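Local coordinates for protein 401aa long hypothetical glucose-1-phosphate thymidylyltransferase (PDB 2GGO) that probably works as a bifunctional enzyme in making UDP-N-acetylglucosamine and UDP-N-acetylgalactosamine, pairing a nucleotidyltransferase section with a hexapeptide-repeat section, at residues Asp48-Val53 with Glu67-Thr72; Ile112-Asn117 with Arg196-Glu201; Glu260-Ile265 with Arg278-Leu283; Phe334-Val339 with Gly351-Gly356. One frame throughout, in Å; residues are numbered along the deposited sequence.

Interaction 1. Residues Asp48-Val53 with Glu67-Thr72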
loop_
_atom_site.group_PDB
_atom_site.type_symbol
_atom_site.label_atom_id
_atom_site.label_comp_id
_atom_site.label_asym_id
_atom_site.label_seq_id
_atom_site.Cartn_x
_atom_site.Cartn_y
_atom_site.Cartn_z
ATOM N N ASP A 48 -7.064 20.957 8.144
ATOM C CA ASP A 48 -6.460 21.610 7.013
ATOM C C ASP A 48 -5.413 20.704 6.407
ATOM O O ASP A 48 -4.203 20.795 6.742
ATOM C CB ASP A 48 -5.845 22.929 7.426
ATOM C CG ASP A 48 -5.429 23.748 6.246
ATOM O OD1 ASP A 48 -5.461 23.230 5.106
ATOM O OD2 ASP A 48 -5.063 24.914 6.457
ATOM N N ILE A 49 -5.895 19.831 5.522
ATOM C CA ILE A 49 -5.042 18.782 4.953
ATOM C C ILE A 49 -4.816 19.073 3.495
ATOM O O ILE A 49 -5.746 19.356 2.786
ATOM C CB ILE A 49 -5.631 17.357 5.164
ATOM C CG1 ILE A 49 -6.004 17.156 6.641
ATOM C CG2 ILE A 49 -4.640 16.310 4.626
ATOM C CD1 ILE A 49 -7.054 16.036 6.960
ATOM N N THR A 50 -3.564 18.995 3.081
ATOM C CA THR A 50 -3.170 19.211 1.718
ATOM C C THR A 50 -2.411 17.983 1.206
ATOM O O THR A 50 -1.473 17.492 1.870
ATOM C CB THR A 50 -2.226 20.405 1.620
ATOM O OG1 THR A 50 -2.894 21.555 2.124
ATOM C CG2 THR A 50 -1.822 20.668 0.164
ATOM N N VAL A 51 -2.778 17.510 0.016
ATOM C CA VAL A 51 -1.969 16.484 -0.659
ATOM C C VAL A 51 -1.077 17.066 -1.761
ATOM O O VAL A 51 -1.557 17.707 -2.676
ATOM C CB VAL A 51 -2.847 15.356 -1.247
ATOM C CG1 VAL A 51 -2.007 14.121 -1.488
ATOM C CG2 VAL A 51 -3.964 15.047 -0.311
ATOM N N ILE A 52 0.221 16.844 -1.674
ATOM C CA ILE A 52 1.097 17.153 -2.802
ATOM C C ILE A 52 1.128 15.925 -3.726
ATOM O O ILE A 52 1.418 14.808 -3.307
ATOM C CB ILE A 52 2.491 17.563 -2.337
ATOM C CG1 ILE A 52 2.356 18.852 -1.504
ATOM C CG2 ILE A 52 3.433 17.788 -3.539
ATOM C CD1 ILE A 52 3.181 18.870 -0.232
ATOM N N VAL A 53 0.757 16.156 -4.970
ATOM C CA VAL A 53 0.581 15.106 -5.947
ATOM C C VAL A 53 1.370 15.460 -7.219
ATOM O O VAL A 53 1.971 16.536 -7.314
ATOM C CB VAL A 53 -0.926 14.878 -6.253
ATOM C CG1 VAL A 53 -1.685 14.697 -4.980
ATOM C CG2 VAL A 53 -1.548 16.027 -7.062
ATOM N N GLU A 67 -13.174 17.055 0.851
ATOM C CA GLU A 67 -12.825 18.394 1.337
ATOM C C GLU A 67 -11.356 18.538 1.672
ATOM O O GLU A 67 -11.007 18.888 2.802
ATOM C CB GLU A 67 -13.667 18.736 2.566
ATOM C CG GLU A 67 -15.199 18.702 2.323
ATOM C CD GLU A 67 -15.963 17.812 3.356
ATOM O OE1 GLU A 67 -15.640 17.875 4.589
ATOM O OE2 GLU A 67 -16.890 17.053 2.923
ATOM N N ILE A 68 -10.498 18.286 0.691
ATOM C CA ILE A 68 -9.051 18.227 0.906
ATOM C C ILE A 68 -8.410 19.036 -0.186
ATOM O O ILE A 68 -8.896 19.032 -1.317
ATOM C CB ILE A 68 -8.504 16.731 0.870
ATOM C CG1 ILE A 68 -9.177 15.879 1.954
ATOM C CG2 ILE A 68 -6.995 16.652 1.012
ATOM C CD1 ILE A 68 -8.661 16.090 3.363
ATOM N N SER A 69 -7.320 19.710 0.147
ATOM C CA SER A 69 -6.628 20.565 -0.808
ATOM C C SER A 69 -5.581 19.813 -1.572
ATOM O O SER A 69 -4.715 19.177 -0.979
ATOM C CB SER A 69 -5.960 21.742 -0.084
ATOM O OG SER A 69 -6.937 22.544 0.585
ATOM N N ILE A 70 -5.626 19.921 -2.890
ATOM C CA ILE A 70 -4.689 19.196 -3.710
ATOM C C ILE A 70 -3.730 20.156 -4.362
ATOM O O ILE A 70 -4.126 21.156 -4.947
ATOM C CB ILE A 70 -5.411 18.296 -4.776
ATOM C CG1 ILE A 70 -6.239 17.198 -4.107
ATOM C CG2 ILE A 70 -4.402 17.638 -5.718
ATOM C CD1 ILE A 70 -7.725 17.451 -4.105
ATOM N N VAL A 71 -2.451 19.861 -4.259
ATOM C CA VAL A 71 -1.458 20.773 -4.767
ATOM C C VAL A 71 -0.461 19.948 -5.540
ATOM O O VAL A 71 0.128 19.020 -5.006
ATOM C CB VAL A 71 -0.797 21.561 -3.598
ATOM C CG1 VAL A 71 0.430 22.311 -4.047
ATOM C CG2 VAL A 71 -1.787 22.528 -3.019
ATOM N N THR A 72 -0.290 20.277 -6.812
ATOM C CA THR A 72 0.639 19.551 -7.665
ATOM C C THR A 72 2.076 19.965 -7.390
ATOM O O THR A 72 2.351 21.100 -7.043
ATOM C CB THR A 72 0.330 19.723 -9.157
ATOM O OG1 THR A 72 0.701 21.039 -9.560
ATOM C CG2 THR A 72 -1.137 19.503 -9.442
HETATM O O HOH W 1 -7.280 22.241 3.049
#
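Ile68 reaches back over Ile49 and Val51 with two separate branches. Its CG2 meets Val51 CG2 at 3.7 Å and rests against the carbonyl O of Ile49. With CG1 anti to the carbonyl carbon (chi1 -59°) and a further bend at chi2 (-77°), CD1 folds down to 3.7 Å from Ile49 CB. An alanine here would remove both branches and would probably open a gap beside Val51 CG2 and Ile49 that helix 33-43 covers only in part. Farther along the same face, Val53 CG2 stands between its own backbone N and carbonyl carbon and presses on Ile70 CG2 at 3.5 Å. Thr50 and Val71 lie on the other face, their CG2 methyls 3.7 Å apart. A parallel register underlies this packing: Ser69 N and Val71 N donate to Ile49 O and Val51 O, while Val51 N and Val53 N donate to Ser69 O and Val71 O. Near the start of the pair a water joins Asp48 OD1, Ile49 O and Ser69 OG. The pair closes a beta-alpha-beta crossover through helix 58-64, whose Phe61 touches Val53 and Ile70; helix 33-43 packs on Ile49, Val51 and Ile68, and strand 2-6 flanks strand 48-53.

Interaction 2. Residues Ile112-Asn117 with Arg196-Glu201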
loop_
_atom_site.group_PDB
_atom_site.type_symbol
_atom_site.label_atom_id
_atom_site.label_comp_id
_atom_site.label_asym_id
_atom_site.label_seq_id
_atom_site.Cartn_x
_atom_site.Cartn_y
_atom_site.Cartn_z
ATOM N N ILE A 112 1.898 17.053 17.608
ATOM C CA ILE A 112 1.419 18.372 17.180
ATOM C C ILE A 112 1.366 19.362 18.339
ATOM O O ILE A 112 1.199 20.574 18.140
ATOM C CB ILE A 112 0.029 18.295 16.485
ATOM C CG1 ILE A 112 -1.026 17.731 17.443
ATOM C CG2 ILE A 112 0.132 17.485 15.199
ATOM C CD1 ILE A 112 -2.395 17.479 16.781
ATOM N N THR A 113 1.483 18.826 19.553
ATOM C CA THR A 113 1.351 19.636 20.769
ATOM C C THR A 113 2.705 20.238 21.122
ATOM O O THR A 113 2.789 20.956 22.099
ATOM C CB THR A 113 0.896 18.798 21.973
ATOM O OG1 THR A 113 1.855 17.747 22.190
ATOM C CG2 THR A 113 -0.469 18.163 21.713
ATOM N N LEU A 114 3.744 19.933 20.324
ATOM C CA LEU A 114 5.146 20.289 20.604
ATOM C C LEU A 114 5.493 21.559 19.861
ATOM O O LEU A 114 5.092 21.724 18.700
ATOM C CB LEU A 114 6.106 19.187 20.133
ATOM C CG LEU A 114 5.982 17.766 20.659
ATOM C CD1 LEU A 114 7.053 16.899 20.111
ATOM C CD2 LEU A 114 6.079 17.770 22.126
ATOM N N LYS A 115 6.279 22.431 20.510
ATOM C CA LYS A 115 6.732 23.667 19.924
ATOM C C LYS A 115 7.917 23.383 19.043
ATOM O O LYS A 115 8.101 24.041 18.013
ATOM C CB LYS A 115 7.134 24.640 21.025
ATOM C CG LYS A 115 7.831 25.913 20.538
ATOM C CD LYS A 115 7.115 27.188 21.005
ATOM C CE LYS A 115 7.773 28.462 20.406
ATOM N NZ LYS A 115 7.982 28.424 18.903
ATOM N N GLU A 116 8.732 22.418 19.462
ATOM C CA GLU A 116 9.942 22.089 18.717
ATOM C C GLU A 116 9.650 21.218 17.498
ATOM O O GLU A 116 8.574 20.606 17.386
ATOM C CB GLU A 116 10.973 21.383 19.597
ATOM C CG GLU A 116 10.842 21.670 21.079
ATOM C CD GLU A 116 10.213 20.515 21.804
ATOM O OE1 GLU A 116 9.311 20.712 22.671
ATOM O OE2 GLU A 116 10.643 19.386 21.484
ATOM N N ASN A 117 10.618 21.190 16.584
ATOM C CA ASN A 117 10.621 20.251 15.484
ATOM C C ASN A 117 10.753 18.849 16.040
ATOM O O ASN A 117 11.673 18.572 16.803
ATOM C CB ASN A 117 11.782 20.541 14.560
ATOM C CG ASN A 117 11.672 21.887 13.894
ATOM O OD1 ASN A 117 10.994 22.036 12.900
ATOM N ND2 ASN A 117 12.373 22.879 14.429
ATOM N N ARG A 196 17.102 21.593 18.075
ATOM C CA ARG A 196 16.736 20.387 18.780
ATOM C C ARG A 196 15.506 19.801 18.072
ATOM O O ARG A 196 14.451 20.451 17.977
ATOM C CB ARG A 196 16.476 20.750 20.239
ATOM C CG ARG A 196 15.446 19.959 20.971
ATOM C CD ARG A 196 14.760 20.895 21.952
ATOM N NE ARG A 196 13.919 20.175 22.897
ATOM C CZ ARG A 196 14.383 19.502 23.947
ATOM N NH1 ARG A 196 15.692 19.451 24.202
ATOM N NH2 ARG A 196 13.534 18.875 24.750
ATOM N N VAL A 197 15.687 18.590 17.541
ATOM C CA VAL A 197 14.660 17.848 16.812
ATOM C C VAL A 197 14.303 16.600 17.627
ATOM O O VAL A 197 15.034 15.614 17.578
ATOM C CB VAL A 197 15.190 17.431 15.423
ATOM C CG1 VAL A 197 14.087 16.858 14.572
ATOM C CG2 VAL A 197 15.795 18.604 14.721
ATOM N N LYS A 198 13.211 16.653 18.398
ATOM C CA LYS A 198 12.763 15.523 19.241
ATOM C C LYS A 198 12.587 14.248 18.431
ATOM O O LYS A 198 12.459 14.282 17.214
ATOM C CB LYS A 198 11.426 15.839 19.914
ATOM C CG LYS A 198 11.502 16.579 21.226
ATOM C CD LYS A 198 10.178 16.456 22.026
ATOM C CE LYS A 198 9.954 15.036 22.598
ATOM N NZ LYS A 198 8.753 14.934 23.491
ATOM N N VAL A 199 12.593 13.118 19.104
ATOM C CA VAL A 199 12.317 11.864 18.441
ATOM C C VAL A 199 11.353 11.113 19.351
ATOM O O VAL A 199 11.714 10.739 20.483
ATOM C CB VAL A 199 13.617 11.037 18.120
ATOM C CG1 VAL A 199 13.319 9.559 17.956
ATOM C CG2 VAL A 199 14.302 11.549 16.863
ATOM N N ILE A 200 10.117 10.944 18.861
ATOM C CA ILE A 200 9.112 10.087 19.508
ATOM C C ILE A 200 9.200 8.701 18.868
ATOM O O ILE A 200 9.329 8.575 17.647
ATOM C CB ILE A 200 7.653 10.607 19.342
ATOM C CG1 ILE A 200 7.596 12.132 19.196
ATOM C CG2 ILE A 200 6.732 10.052 20.455
ATOM C CD1 ILE A 200 8.082 12.916 20.381
ATOM N N GLU A 201 9.145 7.672 19.703
ATOM C CA GLU A 201 9.218 6.316 19.220
ATOM C C GLU A 201 7.793 5.844 18.989
ATOM O O GLU A 201 6.962 5.860 19.918
ATOM C CB GLU A 201 9.941 5.412 20.221
ATOM C CG GLU A 201 10.511 4.120 19.614
ATOM C CD GLU A 201 10.632 2.978 20.630
ATOM O OE1 GLU A 201 10.899 3.242 21.833
ATOM O OE2 GLU A 201 10.449 1.803 20.222
HETATM O O HOH W 2 13.376 22.335 16.722
#
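Glu116 and Lys198 meet closely: Glu116 OE2 lies 2.9 Å from Lys198 CG, against the aliphatic part of the chain, while the lysine NZ stays farther off. The same oxygen forms a long salt bridge of 3.7 Å with Arg196 NE, approached at the guanidinium edge, with the carboxylate and guanidinium planes 66° apart. The glutamate chain bends at chi2 (104°), which carries the carboxylate over Lys198. OE2 is buried by the contact and has no hydrogen-bond partner, so the long pairing with Arg196 is probably a weak compensation for its charge. A glutamine in its place would keep the bulk but would probably leave Arg196 without its opposite charge across the contact. Alongside, the Leu114 and Lys198 side chains cross at roughly a right angle, CD1 to CD 3.7 Å, and Leu114 CD1 reaches tip to tip toward Ile200 CD1 at 4.1 Å. The backbones are tied by Lys198 N to Asn117 O, 2.9 Å but bent at 131°. A water also bridges the segments, accepting from Asn117 N and ND2 and donating to Arg196 O. Farther out, Asn164 N binds Asn117 OD1, Lys162 NZ holds the carbonyls of Leu114 and Glu116, and Met191 of helix 184-194 packs on Asn117 and Val197. The arrangement is that of a loop leading into strand 117-123 beside the parallel edge strand 197-201, at one border of the mixed sheet of a GT-A-type nucleotidyltransferase domain.

Interaction 3. Residues Glu260-Ile265 with Arg278-Leu283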
loop_
_atom_site.group_PDB
_atom_site.type_symbol
_atom_site.label_atom_id
_atom_site.label_comp_id
_atom_site.label_asym_id
_atom_site.label_seq_id
_atom_site.Cartn_x
_atom_site.Cartn_y
_atom_site.Cartn_z
ATOM N N GLU A 260 -13.228 -20.499 5.443
ATOM C CA GLU A 260 -12.390 -20.638 6.622
ATOM C C GLU A 260 -11.822 -19.256 6.893
ATOM O O GLU A 260 -11.049 -18.753 6.107
ATOM C CB GLU A 260 -11.302 -21.727 6.428
ATOM C CG GLU A 260 -11.914 -23.158 6.260
ATOM C CD GLU A 260 -10.916 -24.276 5.918
ATOM O OE1 GLU A 260 -9.940 -24.000 5.170
ATOM O OE2 GLU A 260 -11.124 -25.448 6.397
ATOM N N GLY A 261 -12.268 -18.600 7.976
ATOM C CA GLY A 261 -11.903 -17.206 8.227
ATOM C C GLY A 261 -10.476 -17.159 8.717
ATOM O O GLY A 261 -9.932 -18.193 9.135
ATOM N N PRO A 262 -9.867 -15.960 8.754
ATOM C CA PRO A 262 -10.438 -14.641 8.494
ATOM C C PRO A 262 -10.608 -14.279 7.016
ATOM O O PRO A 262 -9.679 -14.430 6.228
ATOM C CB PRO A 262 -9.447 -13.678 9.150
ATOM C CG PRO A 262 -8.202 -14.390 9.187
ATOM C CD PRO A 262 -8.451 -15.869 9.149
ATOM N N VAL A 263 -11.798 -13.790 6.694
ATOM C CA VAL A 263 -12.150 -13.457 5.348
ATOM C C VAL A 263 -12.976 -12.207 5.338
ATOM O O VAL A 263 -13.913 -12.053 6.125
ATOM C CB VAL A 263 -12.965 -14.617 4.767
ATOM C CG1 VAL A 263 -13.845 -14.191 3.632
ATOM C CG2 VAL A 263 -12.026 -15.755 4.405
ATOM N N TYR A 264 -12.636 -11.305 4.441
ATOM C CA TYR A 264 -13.389 -10.091 4.241
ATOM C C TYR A 264 -14.149 -10.183 2.920
ATOM O O TYR A 264 -13.524 -10.306 1.831
ATOM C CB TYR A 264 -12.420 -8.908 4.148
ATOM C CG TYR A 264 -13.124 -7.584 4.013
ATOM C CD1 TYR A 264 -13.682 -6.976 5.129
ATOM C CD2 TYR A 264 -13.265 -6.950 2.781
ATOM C CE1 TYR A 264 -14.294 -5.794 5.047
ATOM C CE2 TYR A 264 -13.957 -5.730 2.696
ATOM C CZ TYR A 264 -14.436 -5.169 3.847
ATOM O OH TYR A 264 -15.127 -3.978 3.826
ATOM N N ILE A 265 -15.484 -10.089 2.979
ATOM C CA ILE A 265 -16.299 -10.102 1.760
ATOM C C ILE A 265 -16.936 -8.745 1.455
ATOM O O ILE A 265 -17.943 -8.404 2.028
ATOM C CB ILE A 265 -17.358 -11.263 1.800
ATOM C CG1 ILE A 265 -16.627 -12.580 2.151
ATOM C CG2 ILE A 265 -18.165 -11.307 0.503
ATOM C CD1 ILE A 265 -17.346 -13.813 1.994
ATOM N N ARG A 278 -10.493 -19.196 1.684
ATOM C CA ARG A 278 -9.588 -19.647 2.707
ATOM C C ARG A 278 -9.027 -18.442 3.426
ATOM O O ARG A 278 -9.176 -17.315 2.938
ATOM C CB ARG A 278 -8.460 -20.497 2.117
ATOM C CG ARG A 278 -8.902 -21.945 1.790
ATOM C CD ARG A 278 -7.923 -22.630 0.845
ATOM N NE ARG A 278 -6.670 -22.800 1.551
ATOM C CZ ARG A 278 -5.494 -23.042 0.966
ATOM N NH1 ARG A 278 -5.386 -23.074 -0.359
ATOM N NH2 ARG A 278 -4.413 -23.201 1.707
ATOM N N PRO A 279 -8.361 -18.672 4.567
ATOM C CA PRO A 279 -7.845 -17.552 5.378
ATOM C C PRO A 279 -7.128 -16.459 4.582
ATOM O O PRO A 279 -6.242 -16.725 3.729
ATOM C CB PRO A 279 -6.878 -18.254 6.341
ATOM C CG PRO A 279 -7.571 -19.606 6.603
ATOM C CD PRO A 279 -8.074 -19.995 5.199
ATOM N N TYR A 280 -7.490 -15.235 4.906
ATOM C CA TYR A 280 -6.908 -13.995 4.374
ATOM C C TYR A 280 -7.362 -13.698 2.973
ATOM O O TYR A 280 -6.677 -13.034 2.232
ATOM C CB TYR A 280 -5.391 -13.911 4.580
ATOM C CG TYR A 280 -5.096 -13.873 6.052
ATOM C CD1 TYR A 280 -5.471 -12.751 6.821
ATOM C CD2 TYR A 280 -4.522 -14.977 6.701
ATOM C CE1 TYR A 280 -5.238 -12.705 8.211
ATOM C CE2 TYR A 280 -4.284 -14.955 8.086
ATOM C CZ TYR A 280 -4.658 -13.811 8.830
ATOM O OH TYR A 280 -4.436 -13.781 10.193
ATOM N N THR A 281 -8.579 -14.145 2.662
ATOM C CA THR A 281 -9.245 -13.788 1.432
ATOM C C THR A 281 -9.875 -12.430 1.673
ATOM O O THR A 281 -10.685 -12.306 2.551
ATOM C CB THR A 281 -10.306 -14.806 1.067
ATOM O OG1 THR A 281 -9.644 -16.012 0.622
ATOM C CG2 THR A 281 -11.189 -14.267 -0.081
ATOM N N ILE A 282 -9.508 -11.449 0.867
ATOM C CA ILE A 282 -10.027 -10.100 0.995
ATOM C C ILE A 282 -10.660 -9.693 -0.307
ATOM O O ILE A 282 -9.980 -9.459 -1.286
ATOM C CB ILE A 282 -8.862 -9.090 1.465
ATOM C CG1 ILE A 282 -8.500 -9.390 2.949
ATOM C CG2 ILE A 282 -9.201 -7.572 1.244
ATOM C CD1 ILE A 282 -6.983 -9.629 3.092
ATOM N N LEU A 283 -11.985 -9.638 -0.366
ATOM C CA LEU A 283 -12.578 -9.182 -1.613
ATOM C C LEU A 283 -13.040 -7.783 -1.369
ATOM O O LEU A 283 -13.998 -7.627 -0.587
ATOM C CB LEU A 283 -13.799 -10.043 -1.967
ATOM C CG LEU A 283 -13.404 -11.527 -1.875
ATOM C CD1 LEU A 283 -14.651 -12.466 -1.793
ATOM C CD2 LEU A 283 -12.553 -11.849 -3.050
#
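Tyr280 meets Pro262 by way of a positive phi (75°), taken as the third residue of a type II turn from Arg278 to Thr281, and a chi1 of -64° that sets its CG anti to the carbonyl carbon, beside the backbone N. The other half is the cis peptide bond before Pro262. Pro262 CG sits over one ring face, 3.8 Å from the Tyr280 centroid and offset toward the rim, a CH-pi contact. The same two residues are also joined through their backbones, Tyr280 N donating to Pro262 O at 2.7 Å. Next to them the two proline rings cross at about a right angle, Pro262 CD 4.0 Å from Pro279 CB. Thr281 OG1 folds back to a lone pair of Arg278 O, 2.7 Å away, pinning the turn, and leaves Thr281 CB to lie beside Val263 CG2 at 3.9 Å. Beyond the turn the strands run parallel: Tyr264 N binds Thr281 O at 2.9 Å, and Leu283 N binds Tyr264 O in an almost straight bond of 2.8 Å. Such stacked turns and short parallel strands belong to the left-handed beta helix of hexapeptide transferases. The chemistry implies that backbone bonds set the spacing of successive coils, while Tyr280, packed on Pro262, carries the corner to helix 212-225 through a hydrogen bond from its OH to Asp224 and a cation-pi contact of its ring with Lys220.

Interaction 4. Residues Phe334-Val339 with Gly351-Gly356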
loop_
_atom_site.group_PDB
_atom_site.type_symbol
_atom_site.label_atom_id
_atom_site.label_comp_id
_atom_site.label_asym_id
_atom_site.label_seq_id
_atom_site.Cartn_x
_atom_site.Cartn_y
_atom_site.Cartn_z
ATOM N N PHE A 334 9.389 -24.485 -8.549
ATOM C CA PHE A 334 9.590 -25.957 -8.537
ATOM C C PHE A 334 10.600 -26.318 -7.465
ATOM O O PHE A 334 10.534 -27.403 -6.881
ATOM C CB PHE A 334 9.779 -26.639 -9.922
ATOM C CG PHE A 334 10.821 -26.006 -10.816
ATOM C CD1 PHE A 334 12.080 -26.627 -11.001
ATOM C CD2 PHE A 334 10.555 -24.811 -11.517
ATOM C CE1 PHE A 334 13.086 -26.050 -11.865
ATOM C CE2 PHE A 334 11.550 -24.218 -12.364
ATOM C CZ PHE A 334 12.818 -24.852 -12.538
ATOM N N ASP A 335 11.409 -25.321 -7.091
ATOM C CA ASP A 335 12.503 -25.469 -6.123
ATOM C C ASP A 335 12.280 -24.800 -4.779
ATOM O O ASP A 335 13.211 -24.655 -4.012
ATOM C CB ASP A 335 13.796 -24.914 -6.732
ATOM C CG ASP A 335 13.668 -23.459 -7.135
ATOM O OD1 ASP A 335 13.424 -22.604 -6.222
ATOM O OD2 ASP A 335 13.798 -23.192 -8.363
ATOM N N GLU A 336 11.062 -24.330 -4.545
ATOM C CA GLU A 336 10.540 -23.948 -3.213
ATOM C C GLU A 336 11.319 -22.919 -2.347
ATOM O O GLU A 336 11.031 -22.730 -1.159
ATOM C CB GLU A 336 10.083 -25.221 -2.480
ATOM C CG GLU A 336 9.655 -26.298 -3.555
ATOM C CD GLU A 336 8.916 -27.545 -3.049
ATOM O OE1 GLU A 336 8.336 -27.546 -1.919
ATOM O OE2 GLU A 336 8.908 -28.528 -3.841
ATOM N N LYS A 337 12.248 -22.201 -2.977
ATOM C CA LYS A 337 12.901 -21.028 -2.354
ATOM C C LYS A 337 12.141 -19.690 -2.622
ATOM O O LYS A 337 11.209 -19.643 -3.433
ATOM C CB LYS A 337 14.348 -20.878 -2.861
ATOM C CG LYS A 337 14.994 -22.100 -3.560
ATOM C CD LYS A 337 15.821 -21.624 -4.787
ATOM C CE LYS A 337 16.604 -22.739 -5.517
ATOM N NZ LYS A 337 17.927 -23.041 -4.908
ATOM N N GLU A 338 12.572 -18.611 -1.966
ATOM C CA GLU A 338 11.967 -17.283 -2.108
ATOM C C GLU A 338 11.657 -16.885 -3.522
ATOM O O GLU A 338 12.478 -17.014 -4.447
ATOM C CB GLU A 338 12.838 -16.203 -1.487
ATOM C CG GLU A 338 13.066 -16.419 0.003
ATOM C CD GLU A 338 13.687 -15.203 0.712
ATOM O OE1 GLU A 338 14.395 -14.397 0.041
ATOM O OE2 GLU A 338 13.483 -15.077 1.959
ATOM N N VAL A 339 10.439 -16.386 -3.678
ATOM C CA VAL A 339 9.989 -15.887 -4.970
ATOM C C VAL A 339 10.556 -14.487 -5.214
ATOM O O VAL A 339 10.357 -13.591 -4.408
ATOM C CB VAL A 339 8.409 -15.960 -5.100
ATOM C CG1 VAL A 339 7.947 -15.450 -6.473
ATOM C CG2 VAL A 339 7.964 -17.382 -4.934
ATOM N N GLY A 351 10.927 -12.217 -0.020
ATOM C CA GLY A 351 10.941 -12.791 1.321
ATOM C C GLY A 351 9.914 -13.887 1.518
ATOM O O GLY A 351 9.814 -14.445 2.609
ATOM N N ARG A 352 9.162 -14.227 0.466
ATOM C CA ARG A 352 8.074 -15.176 0.607
ATOM C C ARG A 352 8.353 -16.412 -0.218
ATOM O O ARG A 352 8.776 -16.331 -1.362
ATOM C CB ARG A 352 6.742 -14.551 0.238
ATOM C CG ARG A 352 6.314 -13.376 1.120
ATOM C CD ARG A 352 5.154 -12.634 0.472
ATOM N NE ARG A 352 3.990 -13.507 0.257
ATOM C CZ ARG A 352 2.846 -13.483 0.944
ATOM N NH1 ARG A 352 2.652 -12.611 1.936
ATOM N NH2 ARG A 352 1.884 -14.362 0.645
ATOM N N ARG A 353 8.133 -17.546 0.419
ATOM C CA ARG A 353 8.326 -18.853 -0.169
ATOM C C ARG A 353 7.126 -19.109 -1.071
ATOM O O ARG A 353 7.280 -19.688 -2.157
ATOM C CB ARG A 353 8.388 -19.930 0.939
ATOM C CG ARG A 353 8.895 -21.334 0.461
ATOM C CD ARG A 353 8.223 -22.531 1.217
ATOM N NE ARG A 353 8.501 -23.797 0.534
ATOM C CZ ARG A 353 7.689 -24.862 0.502
ATOM N NH1 ARG A 353 6.507 -24.837 1.126
ATOM N NH2 ARG A 353 8.074 -25.958 -0.171
ATOM N N LYS A 354 5.958 -18.688 -0.581
ATOM C CA LYS A 354 4.666 -18.632 -1.351
ATOM C C LYS A 354 4.234 -17.206 -1.800
ATOM O O LYS A 354 3.897 -16.296 -0.994
ATOM C CB LYS A 354 3.524 -19.264 -0.571
ATOM C CG LYS A 354 3.713 -20.770 -0.314
ATOM C CD LYS A 354 2.393 -21.460 -0.525
ATOM C CE LYS A 354 2.557 -22.905 -0.884
ATOM N NZ LYS A 354 2.389 -23.615 0.406
ATOM N N LEU A 355 4.242 -17.012 -3.103
ATOM C CA LEU A 355 3.864 -15.742 -3.660
ATOM C C LEU A 355 3.342 -16.033 -5.063
ATOM O O LEU A 355 3.989 -16.699 -5.832
ATOM C CB LEU A 355 5.059 -14.785 -3.707
ATOM C CG LEU A 355 4.686 -13.405 -4.296
ATOM C CD1 LEU A 355 3.636 -12.735 -3.378
ATOM C CD2 LEU A 355 5.913 -12.574 -4.412
ATOM N N GLY A 356 2.124 -15.608 -5.346
ATOM C CA GLY A 356 1.599 -15.732 -6.680
ATOM C C GLY A 356 1.863 -14.477 -7.456
ATOM O O GLY A 356 3.031 -14.075 -7.641
#
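Val339 N donates to Arg352 O across the contact at 2.9 Å, in a bond that is practically straight (176°). A second bond comes from a side chain: Arg353 NE gives its hydrogen to Glu336 O at 3.2 Å, on a lone pair in the carbonyl plane, with that oxygen also lying near the guanidinium plane. Arg353 reaches it because CG stands anti to its backbone N (chi1 -168°), which swings the chain across toward Glu336 before it bends at chi2. The Glu336 carboxylate lies beside the same guanidinium, pointing the same way, and an ion pair with Arg353 NH2 is suggested, but the two atoms are modelled too close together for its geometry to be trusted. Arg352 turns elsewhere: its NE and NH2 reach Lys354 O from opposite faces of the carbonyl plane, at 3.1 Å from NE, while NH2 is also bridged to Asp314. Outside these bonds, Glu338 extends along the backbone of Gly351, its OE2 3.5 Å from Gly351 CA, and its OE1 is held by Ser349. Gly351 has backbone angles at which a CB would press on the preceding carbonyl O. The apolar part is small: Val339 and Leu355 approach obliquely, CB to CB 3.8 Å apart. Separately, Val339 CG2 touches the carbonyl Arg353 O at 3.7 Å. The two segments thus meet at the base of the excursion carrying strands 340-343 and 346-349. What holds the junction is chiefly hydrogen bonding to backbone carbonyls, with one buried valine-leucine pair beneath and charged groups at an exposed margin, where the Glu336-Arg353 pairing remains doubtful.

The four contacts follow one another along the chain, each closing before the next opens, and they illustrate how a two-part enzyme is built from local pairings. Interactions 1 and 2 share the mixed seven-stranded sheet of the nucleotidyltransferase section, involving its two outermost strands, 69-72 and 197-201, with centres about 24 Å apart. Interaction 3 joins neighbouring strands of a parallel sheet in the beta helix, about 34 Å, centre to centre, from interaction 1 and on the opposite side of the chain's centre. Interaction 4 lies about 22 Å from interaction 3, centre to centre, where an excursion leaves the coils between strands 328-329 and 358-359. No two touch; interactions 1 and 2 sit at the two borders of one sheet, and 3 and 4 in the beta-helix half.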